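Local atomic coordinates of WZI (Escherichia coli, PDB entry 2YNK), a protein that is an outer-membrane beta-barrel lectin that binds carbohydrate and takes part in the assembly of group 1 capsule. Residues G267-A271 against I294-E298; V208-I214 against I233-K239; T339-T344 against E396-I400. All coordinates share one frame; numbering follows the deposited sequence.

Contact 1 of 3, residues G267-A271 against I294-E298; sequences GNQLA and IGEDE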
loop_
_atom_site.group_PDB
_atom_site.type_symbol
_atom_site.label_atom_id
_atom_site.label_comp_id
_atom_site.label_asym_id
_atom_site.label_seq_id
_atom_site.Cartn_x
_atom_site.Cartn_y
_atom_site.Cartn_z
ATOM N N GLY A 267 16.652 -19.664 1.334
ATOM C CA GLY A 267 15.571 -18.804 1.817
ATOM C C GLY A 267 14.148 -19.253 1.477
ATOM O O GLY A 267 13.937 -20.389 1.067
ATOM N N ASN A 268 13.176 -18.357 1.690
ATOM C CA ASN A 268 11.778 -18.528 1.250
ATOM C C ASN A 268 11.397 -17.436 0.242
ATOM O O ASN A 268 11.582 -16.259 0.519
ATOM C CB ASN A 268 10.828 -18.460 2.446
ATOM C CG ASN A 268 9.353 -18.509 2.053
ATOM O OD1 ASN A 268 8.518 -17.947 2.749
ATOM N ND2 ASN A 268 9.024 -19.190 0.963
ATOM N N GLN A 269 10.841 -17.838 -0.901
ATOM C CA GLN A 269 10.556 -16.932 -2.005
ATOM C C GLN A 269 9.059 -16.689 -2.180
ATOM O O GLN A 269 8.226 -17.559 -1.878
ATOM C CB GLN A 269 11.135 -17.489 -3.319
ATOM C CG GLN A 269 12.629 -17.238 -3.535
ATOM C CD GLN A 269 13.515 -18.032 -2.587
ATOM O OE1 GLN A 269 14.251 -17.459 -1.763
ATOM N NE2 GLN A 269 13.447 -19.361 -2.689
ATOM N N LEU A 270 8.742 -15.485 -2.658
ATOM C CA LEU A 270 7.436 -15.165 -3.230
ATOM C C LEU A 270 7.661 -14.377 -4.521
ATOM O O LEU A 270 8.568 -13.558 -4.603
ATOM C CB LEU A 270 6.572 -14.363 -2.253
ATOM C CG LEU A 270 5.862 -15.187 -1.175
ATOM C CD1 LEU A 270 6.755 -15.352 0.042
ATOM C CD2 LEU A 270 4.542 -14.552 -0.786
ATOM N N ALA A 271 6.841 -14.633 -5.533
ATOM C CA ALA A 271 7.057 -14.026 -6.849
ATOM C C ALA A 271 5.797 -14.091 -7.706
ATOM O O ALA A 271 5.064 -15.075 -7.673
ATOM C CB ALA A 271 8.225 -14.698 -7.557
ATOM N N ILE A 294 0.436 -13.739 -7.291
ATOM C CA ILE A 294 1.686 -14.072 -6.616
ATOM C C ILE A 294 1.676 -15.529 -6.209
ATOM O O ILE A 294 0.666 -16.024 -5.715
ATOM C CB ILE A 294 1.893 -13.235 -5.358
ATOM C CG1 ILE A 294 1.906 -11.753 -5.712
ATOM C CG2 ILE A 294 3.199 -13.628 -4.691
ATOM C CD1 ILE A 294 3.103 -11.336 -6.537
ATOM N N GLY A 295 2.803 -16.206 -6.416
ATOM C CA GLY A 295 2.938 -17.629 -6.100
ATOM C C GLY A 295 3.986 -17.887 -5.035
ATOM O O GLY A 295 4.900 -17.086 -4.851
ATOM N N GLU A 296 3.855 -19.012 -4.336
ATOM C CA GLU A 296 4.788 -19.362 -3.271
ATOM C C GLU A 296 6.011 -20.140 -3.762
ATOM O O GLU A 296 7.076 -20.059 -3.151
ATOM C CB GLU A 296 4.065 -20.128 -2.168
ATOM C CG GLU A 296 3.340 -19.220 -1.183
ATOM C CD GLU A 296 4.259 -18.567 -0.164
ATOM O OE1 GLU A 296 5.503 -18.673 -0.285
ATOM O OE2 GLU A 296 3.722 -17.938 0.770
ATOM N N ASP A 297 5.852 -20.878 -4.859
ATOM C CA ASP A 297 6.956 -21.581 -5.524
ATOM C C ASP A 297 7.165 -20.996 -6.926
ATOM O O ASP A 297 6.243 -20.396 -7.491
ATOM C CB ASP A 297 6.640 -23.078 -5.643
ATOM C CG ASP A 297 6.154 -23.688 -4.335
ATOM O OD1 ASP A 297 6.700 -23.344 -3.272
ATOM O OD2 ASP A 297 5.228 -24.526 -4.373
ATOM N N GLU A 298 8.363 -21.167 -7.492
ATOM C CA GLU A 298 8.654 -20.612 -8.822
ATOM C C GLU A 298 9.109 -21.660 -9.849
ATOM O O GLU A 298 10.176 -22.259 -9.719
ATOM C CB GLU A 298 9.673 -19.469 -8.737
ATOM C CG GLU A 298 9.852 -18.741 -10.066
ATOM C CD GLU A 298 10.130 -17.251 -9.930
ATOM O OE1 GLU A 298 10.891 -16.848 -9.018
ATOM O OE2 GLU A 298 9.580 -16.479 -10.751
#

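Contact 2 of 3, residues V208-I214 against I233-K239; sequences VPHAKII and IMQWGGK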
loop_
_atom_site.group_PDB
_atom_site.type_symbol
_atom_site.label_atom_id
_atom_site.label_comp_id
_atom_site.label_asym_id
_atom_site.label_seq_id
_atom_site.Cartn_x
_atom_site.Cartn_y
_atom_site.Cartn_z
ATOM N N VAL A 208 13.321 -17.070 13.748
ATOM C CA VAL A 208 14.638 -16.847 13.125
ATOM C C VAL A 208 14.977 -15.360 13.223
ATOM O O VAL A 208 14.774 -14.585 12.268
ATOM C CB VAL A 208 14.679 -17.246 11.634
ATOM C CG1 VAL A 208 16.123 -17.265 11.148
ATOM C CG2 VAL A 208 14.006 -18.592 11.401
ATOM N N PRO A 209 15.490 -14.946 14.389
ATOM C CA PRO A 209 15.722 -13.528 14.656
ATOM C C PRO A 209 16.504 -12.804 13.550
ATOM O O PRO A 209 17.307 -13.410 12.860
ATOM C CB PRO A 209 16.528 -13.555 15.966
ATOM C CG PRO A 209 16.166 -14.847 16.610
ATOM C CD PRO A 209 15.979 -15.805 15.483
ATOM N N HIS A 210 16.259 -11.508 13.405
ATOM C CA HIS A 210 16.924 -10.666 12.390
ATOM C C HIS A 210 16.875 -11.243 11.007
ATOM O O HIS A 210 17.886 -11.289 10.326
ATOM C CB HIS A 210 18.367 -10.399 12.792
ATOM C CG HIS A 210 18.546 -10.189 14.274
ATOM N ND1 HIS A 210 17.831 -9.285 14.969
ATOM C CD2 HIS A 210 19.399 -10.806 15.190
ATOM C CE1 HIS A 210 18.204 -9.319 16.268
ATOM N NE2 HIS A 210 19.162 -10.251 16.402
ATOM N N ALA A 211 15.705 -11.695 10.578
ATOM C CA ALA A 211 15.550 -12.232 9.238
ATOM C C ALA A 211 15.410 -11.075 8.241
ATOM O O ALA A 211 14.806 -10.024 8.529
ATOM C CB ALA A 211 14.345 -13.158 9.150
ATOM N N LYS A 212 15.960 -11.278 7.055
ATOM C CA LYS A 212 15.957 -10.242 6.056
ATOM C C LYS A 212 14.841 -10.493 5.069
ATOM O O LYS A 212 14.541 -11.639 4.736
ATOM C CB LYS A 212 17.293 -10.192 5.330
ATOM C CG LYS A 212 18.506 -10.373 6.235
ATOM C CD LYS A 212 18.519 -9.421 7.420
ATOM C CE LYS A 212 19.787 -9.611 8.235
ATOM N NZ LYS A 212 19.785 -8.724 9.426
ATOM N N ILE A 213 14.208 -9.412 4.626
ATOM C CA ILE A 213 13.363 -9.464 3.452
ATOM C C ILE A 213 14.105 -8.678 2.376
ATOM O O ILE A 213 14.331 -7.478 2.515
ATOM C CB ILE A 213 11.956 -8.901 3.719
ATOM C CG1 ILE A 213 11.256 -9.710 4.816
ATOM C CG2 ILE A 213 11.109 -8.953 2.458
ATOM C CD1 ILE A 213 10.847 -11.116 4.410
ATOM N N ILE A 214 14.530 -9.382 1.335
ATOM C CA ILE A 214 15.195 -8.765 0.193
ATOM C C ILE A 214 14.293 -8.959 -1.009
ATOM O O ILE A 214 13.725 -10.042 -1.194
ATOM C CB ILE A 214 16.588 -9.374 -0.048
ATOM C CG1 ILE A 214 17.477 -9.089 1.170
ATOM C CG2 ILE A 214 17.219 -8.801 -1.308
ATOM C CD1 ILE A 214 18.502 -10.160 1.446
ATOM N N ILE A 233 10.230 -11.515 -3.920
ATOM C CA ILE A 233 10.659 -11.320 -2.533
ATOM C C ILE A 233 11.311 -12.598 -2.040
ATOM O O ILE A 233 10.791 -13.687 -2.287
ATOM C CB ILE A 233 9.447 -11.021 -1.625
ATOM C CG1 ILE A 233 9.202 -9.521 -1.516
ATOM C CG2 ILE A 233 9.655 -11.577 -0.228
ATOM C CD1 ILE A 233 10.242 -8.792 -0.697
HETATM N N MSE A 234 12.438 -12.486 -1.348
HETATM C CA MSE A 234 12.975 -13.655 -0.651
HETATM C C MSE A 234 13.183 -13.374 0.815
HETATM O O MSE A 234 13.703 -12.332 1.208
HETATM C CB MSE A 234 14.233 -14.228 -1.301
HETATM C CG MSE A 234 15.326 -13.203 -1.516
HETATM SE SE MSE A 234 16.997 -14.149 -1.959
HETATM C CE MSE A 234 17.672 -12.730 -3.165
ATOM N N GLN A 235 12.747 -14.322 1.636
ATOM C CA GLN A 235 12.963 -14.287 3.077
ATOM C C GLN A 235 14.256 -15.051 3.338
ATOM O O GLN A 235 14.339 -16.239 3.051
ATOM C CB GLN A 235 11.777 -14.937 3.781
ATOM C CG GLN A 235 11.570 -14.528 5.224
ATOM C CD GLN A 235 10.223 -14.975 5.769
ATOM O OE1 GLN A 235 9.815 -14.565 6.863
ATOM N NE2 GLN A 235 9.523 -15.817 5.011
ATOM N N TRP A 236 15.262 -14.370 3.874
ATOM C CA TRP A 236 16.635 -14.859 3.823
ATOM C C TRP A 236 17.420 -14.380 5.021
ATOM O O TRP A 236 17.068 -13.382 5.639
ATOM C CB TRP A 236 17.255 -14.387 2.505
ATOM C CG TRP A 236 18.712 -14.720 2.308
ATOM C CD1 TRP A 236 19.258 -15.877 1.765
ATOM C CD2 TRP A 236 19.859 -13.878 2.635
ATOM N NE1 TRP A 236 20.624 -15.812 1.750
ATOM C CE2 TRP A 236 21.046 -14.640 2.260
ATOM C CE3 TRP A 236 20.015 -12.614 3.191
ATOM C CZ2 TRP A 236 22.320 -14.141 2.443
ATOM C CZ3 TRP A 236 21.308 -12.117 3.370
ATOM C CH2 TRP A 236 22.434 -12.861 3.005
ATOM N N GLY A 237 18.475 -15.099 5.388
ATOM C CA GLY A 237 19.294 -14.713 6.543
ATOM C C GLY A 237 18.645 -14.975 7.904
ATOM O O GLY A 237 17.566 -15.581 7.984
ATOM N N GLY A 238 19.311 -14.512 8.964
ATOM C CA GLY A 238 18.866 -14.710 10.351
ATOM C C GLY A 238 19.859 -15.517 11.174
ATOM O O GLY A 238 20.876 -15.972 10.658
ATOM N N LYS A 239 19.576 -15.699 12.458
ATOM C CA LYS A 239 20.441 -16.534 13.299
ATOM C C LYS A 239 20.358 -18.018 12.900
ATOM O O LYS A 239 19.271 -18.587 12.772
ATOM C CB LYS A 239 20.138 -16.337 14.791
ATOM C CG LYS A 239 20.576 -14.967 15.290
ATOM C CD LYS A 239 20.644 -14.852 16.811
ATOM C CE LYS A 239 20.867 -13.394 17.210
ATOM N NZ LYS A 239 21.024 -13.174 18.671
#

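Contact 3 of 3, residues T339-T344 against E396-I400; sequences TNYSYT and ENQSI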
loop_
_atom_site.group_PDB
_atom_site.type_symbol
_atom_site.label_atom_id
_atom_site.label_comp_id
_atom_site.label_asym_id
_atom_site.label_seq_id
_atom_site.Cartn_x
_atom_site.Cartn_y
_atom_site.Cartn_z
ATOM N N THR A 339 -5.205 -25.313 1.495
ATOM C CA THR A 339 -4.924 -24.401 2.606
ATOM C C THR A 339 -3.675 -24.826 3.367
ATOM O O THR A 339 -3.062 -25.850 3.068
ATOM C CB THR A 339 -6.104 -24.302 3.598
ATOM O OG1 THR A 339 -6.055 -25.394 4.523
ATOM C CG2 THR A 339 -7.440 -24.316 2.869
ATOM N N ASN A 340 -3.309 -24.010 4.347
ATOM C CA ASN A 340 -2.176 -24.264 5.235
ATOM C C ASN A 340 -0.807 -24.221 4.549
ATOM O O ASN A 340 0.153 -24.816 5.035
ATOM C CB ASN A 340 -2.374 -25.592 6.001
ATOM C CG ASN A 340 -2.121 -25.458 7.496
ATOM O OD1 ASN A 340 -2.218 -24.371 8.069
ATOM N ND2 ASN A 340 -1.816 -26.578 8.138
ATOM N N TYR A 341 -0.717 -23.495 3.437
ATOM C CA TYR A 341 0.556 -23.300 2.725
ATOM C C TYR A 341 0.846 -21.833 2.362
ATOM O O TYR A 341 2.005 -21.437 2.264
ATOM C CB TYR A 341 0.588 -24.164 1.466
ATOM C CG TYR A 341 1.940 -24.241 0.792
ATOM C CD1 TYR A 341 2.988 -24.952 1.369
ATOM C CD2 TYR A 341 2.171 -23.602 -0.432
ATOM C CE1 TYR A 341 4.225 -25.025 0.756
ATOM C CE2 TYR A 341 3.406 -23.676 -1.057
ATOM C CZ TYR A 341 4.428 -24.392 -0.459
ATOM O OH TYR A 341 5.655 -24.468 -1.076
ATOM N N SER A 342 -0.189 -21.022 2.161
ATOM C CA SER A 342 0.036 -19.609 1.837
ATOM C C SER A 342 0.593 -18.865 3.047
ATOM O O SER A 342 0.092 -19.005 4.163
ATOM C CB SER A 342 -1.239 -18.941 1.325
ATOM O OG SER A 342 -1.492 -19.314 -0.015
ATOM N N TYR A 343 1.650 -18.094 2.812
ATOM C CA TYR A 343 2.310 -17.316 3.855
ATOM C C TYR A 343 2.862 -18.180 5.006
ATOM O O TYR A 343 3.113 -17.694 6.102
ATOM C CB TYR A 343 1.371 -16.216 4.371
ATOM C CG TYR A 343 0.879 -15.226 3.323
ATOM C CD1 TYR A 343 1.624 -14.932 2.181
ATOM C CD2 TYR A 343 -0.320 -14.549 3.507
ATOM C CE1 TYR A 343 1.173 -14.009 1.252
ATOM C CE2 TYR A 343 -0.778 -13.624 2.583
ATOM C CZ TYR A 343 -0.030 -13.354 1.458
ATOM O OH TYR A 343 -0.486 -12.426 0.542
ATOM N N THR A 344 3.088 -19.451 4.699
ATOM C CA THR A 344 3.668 -20.442 5.601
ATOM C C THR A 344 5.089 -20.688 5.147
ATOM O O THR A 344 5.397 -20.504 3.971
ATOM C CB THR A 344 2.898 -21.771 5.467
ATOM O OG1 THR A 344 1.701 -21.693 6.242
ATOM C CG2 THR A 344 3.724 -22.972 5.893
ATOM N N GLU A 396 -7.917 -22.455 8.909
ATOM C CA GLU A 396 -7.119 -23.423 9.673
ATOM C C GLU A 396 -6.691 -22.925 11.059
ATOM O O GLU A 396 -5.844 -23.547 11.697
ATOM C CB GLU A 396 -5.866 -23.816 8.871
ATOM C CG GLU A 396 -6.156 -24.491 7.536
ATOM C CD GLU A 396 -6.994 -25.748 7.690
ATOM O OE1 GLU A 396 -6.765 -26.512 8.657
ATOM O OE2 GLU A 396 -7.897 -25.964 6.851
ATOM N N ASN A 397 -7.276 -21.823 11.521
ATOM C CA ASN A 397 -6.947 -21.228 12.827
ATOM C C ASN A 397 -5.452 -21.192 13.131
ATOM O O ASN A 397 -5.021 -21.556 14.220
ATOM C CB ASN A 397 -7.711 -21.927 13.951
ATOM C CG ASN A 397 -9.206 -21.715 13.856
ATOM O OD1 ASN A 397 -9.768 -20.862 14.533
ATOM N ND2 ASN A 397 -9.857 -22.483 13.004
ATOM N N GLN A 398 -4.681 -20.728 12.154
ATOM C CA GLN A 398 -3.228 -20.649 12.250
ATOM C C GLN A 398 -2.808 -19.583 13.253
ATOM O O GLN A 398 -3.187 -18.417 13.127
ATOM C CB GLN A 398 -2.607 -20.298 10.883
ATOM C CG GLN A 398 -3.032 -21.190 9.723
ATOM C CD GLN A 398 -2.493 -20.742 8.378
ATOM O OE1 GLN A 398 -2.442 -19.542 8.062
ATOM N NE2 GLN A 398 -2.100 -21.707 7.563
ATOM N N SER A 399 -2.006 -19.988 14.238
ATOM C CA SER A 399 -1.424 -19.056 15.203
ATOM C C SER A 399 -0.516 -17.975 14.563
ATOM O O SER A 399 -0.400 -16.873 15.094
ATOM C CB SER A 399 -0.617 -19.831 16.224
ATOM O OG SER A 399 0.436 -20.536 15.578
ATOM N N ILE A 400 0.123 -18.269 13.436
ATOM C CA ILE A 400 1.103 -17.331 12.893
ATOM C C ILE A 400 0.488 -15.974 12.453
ATOM O O ILE A 400 1.203 -14.982 12.282
ATOM C CB ILE A 400 1.939 -17.965 11.756
ATOM C CG1 ILE A 400 1.105 -18.179 10.470
ATOM C CG2 ILE A 400 2.555 -19.270 12.241
ATOM C CD1 ILE A 400 1.933 -18.591 9.263
#

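Contact 1 of 3, residues G267-A271 against I294-E298
A271 and G295 show how two barrel strands stay joined up to the point where one of them turns off. They form an antiparallel hydrogen-bonded pair: G295 N gives a nearly straight bond to A271 O at 2.8 Å, and A271 N returns one to G295 O at 3.2 Å. Around this pair the packing is close. I294 sets CG2 4.2 Å from L270 CB and also lies over the backbone of A271, and the CA of L270 makes a CA-H...O contact with G295 O.

After the A271-G295 pair the chain turns a corner at E296 and D297. These two residues both face S304, a classic beta bulge. They keep backbone bonds to A305 and S304, the side on which I294 bonds M307, while the link to 267-271 passes to side chains. E296 CB points away from segment 267-271, but the side chain bends at chi2 (-78°) and comes back to lie alongside L270, with OE1 3.6 Å from CD1. Its carboxylate is nearly coplanar with the N268 amide, ND2 standing 3.8 Å from OE1, while the other oxygen, OE2, accepts the backbone N-H of Y343.

The opposite face of the sheet is looser. There the small A271 side chain meets the partly exposed E298, whose OE1 is 3.7 Å from A271 CB and forms a salt bridge with R232 on the neighbouring strand. Q269, also partly exposed, keeps its side chain no nearer than 4.8 Å to 294-298 and packs instead on R232 and M234.

Contact 2 of 3, residues V208-I214 against I233-K239
V208 begins the run by laying CG1 beside G238, 3.8 Å from its CA, an approach open because the glycine has no side chain. P209 then accepts a backbone bond from K239 N (3.2 Å), and at H210 the long side chain of K239 reaches back so that its CE lies at the imidazole edge, 3.6 Å from CD2. A211 passes close to G238, and regular pairing starts at K212. Its N-H meets W236 O at 2.8 Å, and W236 N returns a bond to K212 O. K212 CG passes obliquely by the indole, and the bend that follows at chi2 (-53°) turns the chain so that NZ makes a weak bond to H210 O. I213 faces Q235 as a non-hydrogen-bonded pair, and its two branches divide the work: CD1 rests on Q235 CG at 3.6 Å, while CG2 meets I233 CD1. At I214 two more backbone bonds join M234, and CD1 lies oblique to the W236 ring, 3.4 Å from CE3. The indole NE1 is held by N247. With 212-214 and 233-236 running at 157° to each other, this is an antiparallel beta hairpin of a barrel wall, at the end far from its turn, prolonged by loop on both chains, G237 and G238 on the second.

Contact 3 of 3, residues T339-T344 against E396-I400
N340 and E396 have the closest CA atoms of the two segments, still 6.7 Å apart, and at T344 and I400 the gap has widened to 8.3 Å. Neither T339-T344 nor E396-I400 is helix or strand, and the bonds between the two loops run from side chain to side chain. The first loop folds from Y341 to T344 into a type II beta turn, closed by a weak T344 N to Y341 O bond, with Y343 in the positive-phi place (60°) such a turn provides.

Q398 carries the main link. Extended beyond CG, its side chain slides past that of N340 in the opposite direction and gives NE2 to N340 OD1 at 2.7 Å in a nearly straight bond, 170° at the hydrogen. The donor sits on a lone pair of OD1, and OD1 lies in the amide plane of Q398, although the two amide planes are 33° apart. Nearer the start of both loops, T339 and E396 cross at about a right angle, with a weak bond from OG1 to OE2 (3.0 Å). At the far end the I400 methyl CD1 lies against oxygens, 3.5 Å from Y343 O and more loosely beside T344 OG1, while the Y343 side chain leads away from 396-400.

This is a loop-to-loop contact between two connections of the beta-barrel, which follow strands 322-331 and 383-393. Y343 packs on M307 of strand 306-317 and bonds through its hydroxyl to L160 O and D361 N; I400 rests on Y353 of the short strand 353-354, and Q398 packs on D366.

How the contacts relate
Followed from the N terminus, the three contacts come in series, none nesting in or crossing another. Contact 2 comes first and closes the hairpin of strands 212-221 and 226-236. Contact 1 follows, closing a 22-residue excursion through helix 280-283 between strands 268-278 and 287-295; since strands 226-236 and 268-278 are neighbours, N268 and L270 extend the same sheet to Q235 and I233. Contact 3, later and spanning 51 residues, joins two loops between barrel strands. It meets contact 1 where the corner residues E296 and D297 meet the turn residues Y343 and Y341, tying wall to loop. Contacts 2 and 3 do not touch, their nearest atoms being about 6 Å apart.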